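Local atomic coordinates of sgbp-b (Bacteroides uniformis, PDB entry 7K44), a protein that probably binds xyloglucan at the cell surface of a human gut Bacteroides, as a surface glycan-binding protein of a xyloglucan utilization locus. Residues 211-214 with 215-219; 345-348 with 349-352. All blocks are in the same frame, centred on the assembly; numbering follows the deposited sequence.

Contact 1: residues 211-214 with 215-219; sequences VLNY and DNIGW. With CA (calcium ion), chain B.
Asn-213 meets Asp-215, Asn-216 and Ile-217 through four hydrogen bonds, and its side chain makes three of them. OD1 of Asn-213 accepts two backbone N-H groups, Asp-215 N at 2.9 Å and Ile-217 N at 3.0 Å. The two donors reach it from opposite faces of the amide, and the Asp-215 donor stands well above the carbonyl plane. ND2 of Asn-213 gives its hydrogen to Asn-216 OD1, 3.0 Å away and close to the plane of the Asn-213 amide. The two amide planes are 40° apart. CG of Asn-213 sits between the backbone N and the carbonyl carbon (chi1 68°), which tucks the amide inside the turn. With an alanine here, the N-H groups of Asp-215 and Ile-217 would probably lose their shared acceptor, Asn-216 OD1 its donor, and the loop some of its rigidity.

The backbone closes the loop with Asn-213 N to Ile-217 O at 2.9 Å. Just before it, Val-211 and Leu-212 form a classic beta bulge opposite Phe-380.

Van der Waals contacts of Ile-217 and Leu-212 with the backbone complete the turn. CG2 of Ile-217 rests against Val-211 O at 3.5 Å. CD1 of Leu-212 reaches past Gly-218 to Trp-219 N. Gly-218, with positive phi, lets this methyl lie close to the backbone. Leu-212 CG lies over one face of the Tyr-214 ring, whose OH is hydrogen-bonded to Asn-263 OD1.

The metal bonds come from the same turn. Asn-213 O and Asp-215 OD2 each bind the calcium ion at 2.4 Å, and a water binds it too. Asp-241, Lys-243 and Asp-378 complete the protein ligands. The arrangement is an Asx turn in a calcium-binding loop, at the end of a strand in a beta-sandwich domain.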
loop_
_atom_site.group_PDB
_atom_site.type_symbol
_atom_site.label_atom_id
_atom_site.label_comp_id
_atom_site.label_asym_id
_atom_site.label_seq_id
_atom_site.Cartn_x
_atom_site.Cartn_y
_atom_site.Cartn_z
ATOM N N VAL A 211 18.657 -4.694 -9.069
ATOM C CA VAL A 211 19.455 -5.310 -10.129
ATOM C C VAL A 211 19.449 -4.500 -11.419
ATOM O O VAL A 211 20.293 -4.753 -12.301
ATOM C CB VAL A 211 19.037 -6.771 -10.398
ATOM C CG1 VAL A 211 19.121 -7.580 -9.115
ATOM C CG2 VAL A 211 17.627 -6.838 -10.992
ATOM N N LEU A 212 18.534 -3.545 -11.561
ATOM C CA LEU A 212 18.468 -2.713 -12.762
ATOM C C LEU A 212 17.691 -1.457 -12.421
ATOM O O LEU A 212 16.518 -1.535 -12.037
ATOM C CB LEU A 212 17.772 -3.456 -13.899
ATOM C CG LEU A 212 17.472 -2.615 -15.146
ATOM C CD1 LEU A 212 18.764 -2.127 -15.828
ATOM C CD2 LEU A 212 16.644 -3.386 -16.151
ATOM N N ASN A 213 18.331 -0.297 -12.572
ATOM C CA ASN A 213 17.628 0.961 -12.350
ATOM C C ASN A 213 17.872 2.001 -13.430
ATOM O O ASN A 213 17.398 3.130 -13.287
ATOM C CB ASN A 213 17.896 1.552 -10.949
ATOM C CG ASN A 213 19.319 2.023 -10.762
ATOM O OD1 ASN A 213 20.107 2.080 -11.711
ATOM N ND2 ASN A 213 19.659 2.358 -9.526
ATOM N N TYR A 214 18.596 1.661 -14.490
ATOM C CA TYR A 214 18.854 2.554 -15.618
ATOM C C TYR A 214 19.681 3.768 -15.242
ATOM O O TYR A 214 19.811 4.701 -16.054
ATOM C CB TYR A 214 17.568 2.982 -16.316
ATOM C CG TYR A 214 16.768 1.817 -16.856
ATOM C CD1 TYR A 214 17.315 0.963 -17.808
ATOM C CD2 TYR A 214 15.471 1.592 -16.434
ATOM C CE1 TYR A 214 16.588 -0.101 -18.322
ATOM C CE2 TYR A 214 14.721 0.540 -16.936
ATOM C CZ TYR A 214 15.285 -0.298 -17.887
ATOM O OH TYR A 214 14.580 -1.340 -18.428
ATOM N N ASP A 215 20.227 3.785 -14.026
ATOM C CA ASP A 215 21.064 4.873 -13.564
ATOM C C ASP A 215 22.438 4.257 -13.294
ATOM O O ASP A 215 23.206 4.038 -14.242
ATOM C CB ASP A 215 20.409 5.591 -12.381
ATOM C CG ASP A 215 19.077 6.252 -12.763
ATOM O OD1 ASP A 215 19.087 7.176 -13.599
ATOM O OD2 ASP A 215 18.017 5.846 -12.240
ATOM N N ASN A 216 22.748 3.910 -12.051
ATOM C CA ASN A 216 24.038 3.329 -11.712
ATOM C C ASN A 216 24.062 1.801 -11.744
ATOM O O ASN A 216 25.149 1.221 -11.680
ATOM C CB ASN A 216 24.484 3.817 -10.328
ATOM C CG ASN A 216 23.456 3.531 -9.253
ATOM O OD1 ASN A 216 22.262 3.771 -9.442
ATOM N ND2 ASN A 216 23.913 3.020 -8.111
ATOM N N ILE A 217 22.911 1.130 -11.847
ATOM C CA ILE A 217 22.834 -0.330 -11.774
ATOM C C ILE A 217 22.230 -0.861 -13.066
ATOM O O ILE A 217 21.063 -0.578 -13.376
ATOM C CB ILE A 217 22.002 -0.820 -10.574
ATOM C CG1 ILE A 217 22.443 -0.160 -9.271
ATOM C CG2 ILE A 217 22.074 -2.355 -10.495
ATOM C CD1 ILE A 217 23.831 -0.494 -8.860
ATOM N N GLY A 218 23.010 -1.659 -13.799
ATOM C CA GLY A 218 22.526 -2.258 -15.023
ATOM C C GLY A 218 22.476 -1.286 -16.181
ATOM O O GLY A 218 22.876 -0.119 -16.095
ATOM N N TRP A 219 21.967 -1.787 -17.299
ATOM C CA TRP A 219 21.950 -0.985 -18.515
ATOM C C TRP A 219 20.881 -1.492 -19.474
ATOM O O TRP A 219 20.528 -2.673 -19.478
ATOM C CB TRP A 219 23.331 -0.998 -19.191
ATOM C CG TRP A 219 23.760 -2.355 -19.726
ATOM C CD1 TRP A 219 23.561 -2.844 -20.988
ATOM C CD2 TRP A 219 24.441 -3.390 -19.003
ATOM N NE1 TRP A 219 24.083 -4.114 -21.096
ATOM C CE2 TRP A 219 24.624 -4.472 -19.889
ATOM C CE3 TRP A 219 24.914 -3.504 -17.693
ATOM C CZ2 TRP A 219 25.253 -5.654 -19.504
ATOM C CZ3 TRP A 219 25.540 -4.684 -17.312
ATOM C CH2 TRP A 219 25.697 -5.741 -18.212
HETATM CA CA CA B . 15.887 4.848 -12.464
HETATM O O HOH W 1 16.209 4.211 -10.164
#

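Contact 2: residues 345-348 with 349-352; sequences TTWG and EFQK
Trp-347 packs against Gln-351 and Phe-350 on the buried side of a short helix. CG of Trp-347 is anti to the backbone N (chi1 169°), which lets Gln-351 CG come over one face of the indole. This is a CH-pi contact, with Gln-351 CG 3.9 Å from the centroid of the Trp-347 five-membered ring. The amide of Gln-351 runs on past the indole, its plane 29° from the ring, and its NE2 is hydrogen-bonded to Trp-267 O. CZ3 of Trp-347 meets Phe-350 CD2 at 3.6 Å, with the two ring planes at 35°. Trp-267 meets Phe-350 edge-to-face, and Lys-306 makes a cation-pi contact with it.

Thr-346 is the N-cap of this helix. Its OG1 accepts from Glu-349 N at 3.3 Å, and its carbonyl O takes Phe-350 N at 3.1 Å. Gln-351 N to Trp-347 O continues the helical pattern, and Lys-352 N bonds to Gly-348 O at 3.0 Å.

The other side is looser and faces solvent. In one of its two conformers, Glu-349 lies alongside Thr-346. The Lys-352 chain bends at its last torsion, and its NZ turns back to Gly-348 O for a weak bond of 3.5 Å.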
loop_
_atom_site.group_PDB
_atom_site.type_symbol
_atom_site.label_atom_id
_atom_site.label_comp_id
_atom_site.label_asym_id
_atom_site.label_seq_id
_atom_site.Cartn_x
_atom_site.Cartn_y
_atom_site.Cartn_z
ATOM N N THR A 345 17.100 -23.687 -7.805
ATOM C CA THR A 345 16.385 -23.761 -6.535
ATOM C C THR A 345 16.903 -22.805 -5.473
ATOM O O THR A 345 16.181 -22.543 -4.502
ATOM C CB THR A 345 16.416 -25.186 -5.953
ATOM O OG1 THR A 345 17.772 -25.638 -5.837
ATOM C CG2 THR A 345 15.627 -26.140 -6.833
ATOM N N THR A 346 18.131 -22.315 -5.596
ATOM C CA THR A 346 18.662 -21.338 -4.662
ATOM C C THR A 346 19.122 -20.109 -5.425
ATOM O O THR A 346 19.462 -20.180 -6.611
ATOM C CB THR A 346 19.822 -21.863 -3.813
ATOM O OG1 THR A 346 20.961 -22.103 -4.641
ATOM C CG2 THR A 346 19.422 -23.149 -3.082
ATOM N N TRP A 347 19.113 -18.981 -4.719
ATOM C CA TRP A 347 19.554 -17.719 -5.307
ATOM C C TRP A 347 20.983 -17.833 -5.825
ATOM O O TRP A 347 21.289 -17.420 -6.954
ATOM C CB TRP A 347 19.430 -16.629 -4.242
ATOM C CG TRP A 347 20.068 -15.330 -4.599
ATOM C CD1 TRP A 347 21.092 -14.726 -3.944
ATOM C CD2 TRP A 347 19.721 -14.471 -5.690
ATOM N NE1 TRP A 347 21.412 -13.545 -4.553
ATOM C CE2 TRP A 347 20.588 -13.368 -5.633
ATOM C CE3 TRP A 347 18.763 -14.530 -6.707
ATOM C CZ2 TRP A 347 20.532 -12.325 -6.556
ATOM C CZ3 TRP A 347 18.708 -13.502 -7.623
ATOM C CH2 TRP A 347 19.590 -12.414 -7.547
ATOM N N GLY A 348 21.871 -18.433 -5.025
ATOM C CA GLY A 348 23.261 -18.551 -5.434
ATOM C C GLY A 348 23.436 -19.344 -6.712
ATOM O O GLY A 348 24.271 -19.003 -7.557
ATOM N N GLU A 349 22.663 -20.420 -6.869
ATOM C CA GLU A 349 22.748 -21.183 -8.107
ATOM C C GLU A 349 22.267 -20.359 -9.298
ATOM O O GLU A 349 22.866 -20.425 -10.378
ATOM C CB GLU A 349 22.016 -22.522 -7.980
ATOM C CG GLU A 349 22.603 -23.463 -6.912
ATOM C CD GLU A 349 23.998 -23.994 -7.250
ATOM O OE1 GLU A 349 24.115 -25.203 -7.536
ATOM O OE2 GLU A 349 24.979 -23.218 -7.209
ATOM N N PHE A 350 21.217 -19.550 -9.120
ATOM C CA PHE A 350 20.811 -18.664 -10.210
ATOM C C PHE A 350 21.891 -17.639 -10.530
ATOM O O PHE A 350 22.116 -17.308 -11.701
ATOM C CB PHE A 350 19.497 -17.951 -9.881
ATOM C CG PHE A 350 19.156 -16.870 -10.867
ATOM C CD1 PHE A 350 18.695 -17.195 -12.136
ATOM C CD2 PHE A 350 19.316 -15.534 -10.530
ATOM C CE1 PHE A 350 18.386 -16.217 -13.060
ATOM C CE2 PHE A 350 19.017 -14.530 -11.456
ATOM C CZ PHE A 350 18.542 -14.876 -12.724
ATOM N N GLN A 351 22.550 -17.099 -9.503
ATOM C CA GLN A 351 23.620 -16.137 -9.743
ATOM C C GLN A 351 24.738 -16.761 -10.560
ATOM O O GLN A 351 25.367 -16.087 -11.385
ATOM C CB GLN A 351 24.208 -15.670 -8.418
ATOM C CG GLN A 351 23.333 -14.765 -7.600
ATOM C CD GLN A 351 24.068 -14.291 -6.379
ATOM O OE1 GLN A 351 24.541 -15.100 -5.581
ATOM N NE2 GLN A 351 24.209 -12.978 -6.238
ATOM N N LYS A 352 25.017 -18.039 -10.325
ATOM C CA LYS A 352 26.108 -18.699 -11.036
ATOM C C LYS A 352 25.748 -19.047 -12.472
ATOM O O LYS A 352 26.653 -19.325 -13.271
ATOM C CB LYS A 352 26.563 -19.944 -10.273
ATOM C CG LYS A 352 27.350 -19.605 -9.021
ATOM C CD LYS A 352 27.547 -20.804 -8.123
ATOM C CE LYS A 352 28.194 -20.366 -6.822
ATOM N NZ LYS A 352 27.494 -19.179 -6.241
#

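Overall arrangement
Following the chain from the N terminus, contact 1 comes first. It closes the tight loop between strands 210-212 and 219-222. These strands belong to different sheets, so the loop joins the two, beside the calcium site. Contact 2 comes later, on helix 347-352. It closes only a helical turn within the connection from strand 331-337 to strand 357-364. The contacts follow in series and neither nest nor cross. The centres of contact 1 and contact 2 are about 20 Å apart. The nearest atoms of contact 1 and contact 2 are about 5 Å apart, without touching. Trp-267 and Ile-269 lie between them. Each touches Val-211 of contact 1 and a side chain of contact 2.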